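Side-chain contacts in metallo-beta-lactamase FIM-1 (Pseudomonas aeruginosa, PDB 6V3Q), which probably hydrolyses beta-lactam antibiotics to substituted beta-amino acids with the help of zinc, a reaction that underlies antibiotic resistance: residues G18-T23 with I63-D68; A92-G97 with L115-H120. All coordinates share one frame; numbering follows the deposited sequence.

Contact 1. Residues G18-T23 with I63-D68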
loop_
_atom_site.group_PDB
_atom_site.type_symbol
_atom_site.label_atom_id
_atom_site.label_comp_id
_atom_site.label_asym_id
_atom_site.label_seq_id
_atom_site.Cartn_x
_atom_site.Cartn_y
_atom_site.Cartn_z
ATOM N N GLY A 18 11.070 -13.372 -24.541
ATOM C CA GLY A 18 11.011 -12.070 -25.176
ATOM C C GLY A 18 10.011 -11.102 -24.587
ATOM O O GLY A 18 9.805 -10.026 -25.164
ATOM N N VAL A 19 9.383 -11.444 -23.462
ATOM C CA VAL A 19 8.360 -10.606 -22.844
ATOM C C VAL A 19 8.666 -10.511 -21.352
ATOM O O VAL A 19 8.617 -11.520 -20.641
ATOM C CB VAL A 19 6.941 -11.152 -23.070
ATOM C CG1 VAL A 19 5.905 -10.227 -22.451
ATOM C CG2 VAL A 19 6.670 -11.343 -24.559
ATOM N N TRP A 20 8.975 -9.306 -20.879
ATOM C CA TRP A 20 9.270 -9.053 -19.477
ATOM C C TRP A 20 8.194 -8.165 -18.867
ATOM O O TRP A 20 7.630 -7.296 -19.539
ATOM C CB TRP A 20 10.638 -8.380 -19.306
ATOM C CG TRP A 20 11.766 -9.139 -19.922
ATOM C CD1 TRP A 20 12.094 -9.180 -21.244
ATOM C CD2 TRP A 20 12.727 -9.960 -19.244
ATOM N NE1 TRP A 20 13.193 -9.981 -21.434
ATOM C CE2 TRP A 20 13.603 -10.471 -20.222
ATOM C CE3 TRP A 20 12.927 -10.317 -17.907
ATOM C CZ2 TRP A 20 14.663 -11.319 -19.906
ATOM C CZ3 TRP A 20 13.985 -11.160 -17.596
ATOM C CH2 TRP A 20 14.836 -11.651 -18.590
ATOM N N MET A 21 7.921 -8.385 -17.584
ATOM C CA MET A 21 7.009 -7.550 -16.813
ATOM C C MET A 21 7.817 -6.714 -15.831
ATOM O O MET A 21 8.616 -7.258 -15.062
ATOM C CB MET A 21 5.983 -8.401 -16.060
ATOM C CG MET A 21 4.798 -7.618 -15.507
ATOM S SD MET A 21 3.507 -8.674 -14.807
ATOM C CE MET A 21 3.952 -8.676 -13.070
ATOM N N HIS A 22 7.626 -5.398 -15.865
ATOM C CA HIS A 22 8.247 -4.506 -14.895
ATOM C C HIS A 22 7.207 -4.037 -13.887
ATOM O O HIS A 22 6.078 -3.692 -14.253
ATOM C CB HIS A 22 8.927 -3.302 -15.567
ATOM C CG HIS A 22 7.991 -2.344 -16.240
ATOM N ND1 HIS A 22 7.285 -1.379 -15.553
ATOM C CD2 HIS A 22 7.683 -2.173 -17.549
ATOM C CE1 HIS A 22 6.567 -0.670 -16.407
ATOM N NE2 HIS A 22 6.793 -1.131 -17.625
ATOM N N THR A 23 7.596 -4.042 -12.614
ATOM C CA THR A 23 6.725 -3.676 -11.507
ATOM C C THR A 23 7.421 -2.619 -10.667
ATOM O O THR A 23 8.545 -2.836 -10.199
ATOM C CB THR A 23 6.378 -4.896 -10.643
ATOM O OG1 THR A 23 5.701 -5.876 -11.440
ATOM C CG2 THR A 23 5.485 -4.493 -9.480
ATOM N N ILE A 63 14.735 2.110 -18.341
ATOM C CA ILE A 63 15.592 2.420 -19.484
ATOM C C ILE A 63 16.983 1.839 -19.274
ATOM O O ILE A 63 17.548 1.189 -20.162
ATOM C CB ILE A 63 15.651 3.942 -19.707
ATOM C CG1 ILE A 63 14.291 4.482 -20.149
ATOM C CG2 ILE A 63 16.744 4.297 -20.708
ATOM C CD1 ILE A 63 14.214 5.989 -20.142
ATOM N N GLU A 64 17.554 2.062 -18.088
ATOM C CA GLU A 64 18.909 1.599 -17.817
ATOM C C GLU A 64 18.977 0.077 -17.787
ATOM O O GLU A 64 19.946 -0.517 -18.275
ATOM C CB GLU A 64 19.404 2.192 -16.497
ATOM C CG GLU A 64 20.826 2.737 -16.539
ATOM C CD GLU A 64 20.986 3.924 -17.480
ATOM O OE1 GLU A 64 22.140 4.310 -17.752
ATOM O OE2 GLU A 64 19.968 4.480 -17.947
ATOM N N TRP A 65 17.954 -0.571 -17.224
ATOM C CA TRP A 65 17.926 -2.030 -17.195
ATOM C C TRP A 65 17.845 -2.608 -18.603
ATOM O O TRP A 65 18.459 -3.641 -18.894
ATOM C CB TRP A 65 16.747 -2.509 -16.350
ATOM C CG TRP A 65 16.505 -3.985 -16.422
ATOM C CD1 TRP A 65 17.040 -4.946 -15.614
ATOM C CD2 TRP A 65 15.657 -4.670 -17.353
ATOM N NE1 TRP A 65 16.579 -6.186 -15.983
ATOM C CE2 TRP A 65 15.731 -6.044 -17.051
ATOM C CE3 TRP A 65 14.845 -4.256 -18.413
ATOM C CZ2 TRP A 65 15.023 -7.005 -17.769
ATOM C CZ3 TRP A 65 14.143 -5.213 -19.126
ATOM C CH2 TRP A 65 14.237 -6.571 -18.800
ATOM N N SER A 66 17.087 -1.956 -19.491
ATOM C CA SER A 66 16.962 -2.450 -20.859
ATOM C C SER A 66 18.277 -2.342 -21.618
ATOM O O SER A 66 18.517 -3.114 -22.553
ATOM C CB SER A 66 15.867 -1.685 -21.601
ATOM O OG SER A 66 16.331 -0.406 -22.002
ATOM N N LYS A 67 19.134 -1.394 -21.240
ATOM C CA LYS A 67 20.422 -1.220 -21.898
ATOM C C LYS A 67 21.521 -2.061 -21.261
ATOM O O LYS A 67 22.324 -2.669 -21.976
ATOM C CB LYS A 67 20.835 0.256 -21.882
ATOM C CG LYS A 67 19.989 1.175 -22.751
ATOM C CD LYS A 67 20.774 2.418 -23.164
ATOM C CE LYS A 67 21.191 3.265 -21.972
ATOM N NZ LYS A 67 20.199 4.324 -21.656
ATOM N N ASP A 68 21.574 -2.113 -19.929
ATOM C CA ASP A 68 22.685 -2.753 -19.232
ATOM C C ASP A 68 22.482 -4.251 -19.037
ATOM O O ASP A 68 23.432 -5.025 -19.196
ATOM C CB ASP A 68 22.907 -2.084 -17.873
ATOM C CG ASP A 68 23.327 -0.632 -18.001
ATOM O OD1 ASP A 68 23.871 -0.262 -19.064
ATOM O OD2 ASP A 68 23.113 0.140 -17.043
#

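Contact 2. Residues A92-G97 with L115-H120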
loop_
_atom_site.group_PDB
_atom_site.type_symbol
_atom_site.label_atom_id
_atom_site.label_comp_id
_atom_site.label_asym_id
_atom_site.label_seq_id
_atom_site.Cartn_x
_atom_site.Cartn_y
_atom_site.Cartn_z
ATOM N N ALA A 92 10.939 11.338 -19.182
ATOM C CA ALA A 92 12.228 10.654 -19.168
ATOM C C ALA A 92 12.457 9.862 -20.449
ATOM O O ALA A 92 13.600 9.728 -20.901
ATOM C CB ALA A 92 12.324 9.738 -17.948
ATOM N N LEU A 93 11.386 9.342 -21.051
ATOM C CA LEU A 93 11.522 8.621 -22.312
ATOM C C LEU A 93 11.815 9.578 -23.462
ATOM O O LEU A 93 12.737 9.350 -24.254
ATOM C CB LEU A 93 10.253 7.813 -22.587
ATOM C CG LEU A 93 9.872 6.772 -21.532
ATOM C CD1 LEU A 93 8.469 6.243 -21.781
ATOM C CD2 LEU A 93 10.869 5.632 -21.520
ATOM N N ARG A 94 11.048 10.667 -23.561
ATOM C CA ARG A 94 11.244 11.617 -24.652
ATOM C C ARG A 94 12.586 12.332 -24.545
ATOM O O ARG A 94 13.139 12.765 -25.563
ATOM C CB ARG A 94 10.093 12.622 -24.679
ATOM C CG ARG A 94 8.725 11.969 -24.831
ATOM C CD ARG A 94 7.617 13.002 -24.970
ATOM N NE ARG A 94 7.709 13.746 -26.222
ATOM C CZ ARG A 94 6.809 14.635 -26.632
ATOM N NH1 ARG A 94 5.743 14.894 -25.887
ATOM N NH2 ARG A 94 6.975 15.263 -27.789
ATOM N N GLN A 95 13.121 12.467 -23.329
ATOM C CA GLN A 95 14.475 12.987 -23.170
ATOM C C GLN A 95 15.499 12.048 -23.791
ATOM O O GLN A 95 16.469 12.496 -24.414
ATOM C CB GLN A 95 14.779 13.208 -21.687
ATOM C CG GLN A 95 16.251 13.068 -21.319
ATOM C CD GLN A 95 16.502 13.224 -19.833
ATOM O OE1 GLN A 95 15.623 12.964 -19.009
ATOM N NE2 GLN A 95 17.705 13.658 -19.482
ATOM N N GLN A 96 15.295 10.741 -23.638
ATOM C CA GLN A 96 16.197 9.726 -24.164
ATOM C C GLN A 96 15.969 9.431 -25.643
ATOM O O GLN A 96 16.613 8.525 -26.182
ATOM C CB GLN A 96 16.058 8.435 -23.351
ATOM C CG GLN A 96 16.636 8.519 -21.948
ATOM C CD GLN A 96 18.148 8.425 -21.936
ATOM O OE1 GLN A 96 18.716 7.352 -22.145
ATOM N NE2 GLN A 96 18.810 9.549 -21.688
ATOM N N GLY A 97 15.070 10.157 -26.302
ATOM C CA GLY A 97 14.827 9.945 -27.714
ATOM C C GLY A 97 13.931 8.775 -28.044
ATOM O O GLY A 97 13.911 8.331 -29.197
ATOM N N LEU A 115 0.650 15.462 -16.593
ATOM C CA LEU A 115 1.465 14.447 -17.241
ATOM C C LEU A 115 2.020 14.979 -18.554
ATOM O O LEU A 115 1.424 15.850 -19.194
ATOM C CB LEU A 115 0.651 13.173 -17.496
ATOM C CG LEU A 115 0.058 12.483 -16.266
ATOM C CD1 LEU A 115 -0.951 11.422 -16.681
ATOM C CD2 LEU A 115 1.152 11.877 -15.405
ATOM N N THR A 116 3.173 14.453 -18.939
ATOM C CA THR A 116 3.750 14.779 -20.237
ATOM C C THR A 116 3.073 13.939 -21.314
ATOM O O THR A 116 2.986 12.716 -21.170
ATOM C CB THR A 116 5.254 14.522 -20.247
ATOM O OG1 THR A 116 5.889 15.339 -19.255
ATOM C CG2 THR A 116 5.842 14.842 -21.615
ATOM N N PRO A 117 2.576 14.549 -22.386
ATOM C CA PRO A 117 1.912 13.769 -23.432
ATOM C C PRO A 117 2.909 12.951 -24.239
ATOM O O PRO A 117 4.113 13.215 -24.252
ATOM C CB PRO A 117 1.245 14.840 -24.302
ATOM C CG PRO A 117 2.110 16.046 -24.113
ATOM C CD PRO A 117 2.571 15.993 -22.682
ATOM N N ALA A 118 2.382 11.935 -24.916
ATOM C CA ALA A 118 3.187 11.200 -25.874
ATOM C C ALA A 118 3.382 12.032 -27.136
ATOM O O ALA A 118 2.651 12.989 -27.404
ATOM C CB ALA A 118 2.539 9.858 -26.214
ATOM N N GLU A 119 4.391 11.656 -27.920
ATOM C CA GLU A 119 4.750 12.450 -29.087
ATOM C C GLU A 119 3.827 12.184 -30.271
ATOM O O GLU A 119 3.545 13.104 -31.048
ATOM C CB GLU A 119 6.204 12.177 -29.476
ATOM C CG GLU A 119 6.733 13.068 -30.582
ATOM C CD GLU A 119 8.146 12.703 -30.984
ATOM O OE1 GLU A 119 8.655 11.672 -30.498
ATOM O OE2 GLU A 119 8.748 13.445 -31.787
ATOM N N HIS A 120 3.346 10.954 -30.424
ATOM C CA HIS A 120 2.526 10.572 -31.564
ATOM C C HIS A 120 1.167 10.069 -31.098
ATOM O O HIS A 120 1.067 9.368 -30.084
ATOM C CB HIS A 120 3.211 9.484 -32.401
ATOM C CG HIS A 120 4.485 9.930 -33.050
ATOM N ND1 HIS A 120 5.725 9.498 -32.632
ATOM C CD2 HIS A 120 4.709 10.767 -34.090
ATOM C CE1 HIS A 120 6.659 10.049 -33.386
ATOM N NE2 HIS A 120 6.069 10.825 -34.278
#

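Contact 1. Residues G18-T23 with I63-D68
W20 and W65 are brought together by two different first torsions. On the strand, W20 carries CG anti to its own carbonyl carbon and beside the backbone N (chi1 -56°), which stands the indole up from the sheet with a face turned to the helix. On the helix, W65 has CG anti to the backbone N (chi1 171°), and its ring reaches across to the strand, six-membered end first. The outcome is a T-shaped, edge-to-face pair in which W65 supplies the edge and W20 the face. The planes stand at 72°, and the centroids of the W20 five-membered ring and the W65 six-membered ring are 5.2 Å apart. The leading atom is CH2 of W65, 3.7 Å from CG of W20 and displaced toward the rim of that ring, while CZ2 of W65 comes to 3.9 Å from CE3 of W20. In the alpha-beta/beta-alpha sandwich of metallo-beta-lactamases, this pair links strand 19-27 of the seven-stranded sheet to helix 56-68, which packs on that sheet. The backbones stay well apart, 10.2 Å between CA of W20 and CA of S66, so between these two segments the contact is made by the two indoles. Each has a further partner: NE1 of W20 is hydrogen-bonded to E42, and the W65 ring stacks with F12 of strand 11-16.

Contact 2. Residues A92-G97 with L115-H120
R94 lays one face of its guanidinium against the aliphatic part of E119, whose CB sits 3.4 Å above the guanidinium plane and toward its rim. Toward E119, the closest atom of the group is NH2 of R94, 3.6 Å from CG of E119. E119 runs out extended from a CG anti to its backbone N (chi1 -173°), and its carboxylate plane lies only 22° from that of the guanidinium. The near-parallel setting brings no paired charges, since NH2 of R94 and OE2 of E119 remain 4.7 Å apart. The arginine chain, bent at chi3, turns its other terminal nitrogen to the loop backbone. There NH1 of R94 donates to O of P117 at 2.9 Å, with a modest N-H...O angle of 133°; the donor stands above the carbonyl plane and not on a lone pair. Farther back, CD of R94 approaches CG2 of T116 at 4.2 Å. Helix 90-95, which ends in a Schellman motif with G97 at positive phi, is thereby joined to the loop leading into edge strand 120-121. That loop's backbone is also held by N107 at A118 and by T100 at E119. One arginine both donates a hydrogen bond and offers the flat face of its guanidinium to the methylenes of E119; the opposite charge of E119 probably adds a longer-range attraction, without the directional grip of a salt bridge.

How the contacts relate
Both are surface contacts, each using one of two adjoining helices, with centres about 18 Å apart. They come in series along the chain: 18-23 with 63-68 is complete before 92-97 opens the second. Helices 56-68 and 90-95 connect them directly, for I63 CD1 of contact 1 meets L93 CD2 of contact 2 at 3.6 Å, and K67 packs against Q96. The two contacts thus meet the seven-stranded sheet near opposite edges, contact 1 through strand 19-27 and contact 2 through the loop leading into strand 120-121. Contact 1 lies away from the zinc site, whereas in contact 2 the A118 side chain is about 11 Å from that of the zinc ligand H81.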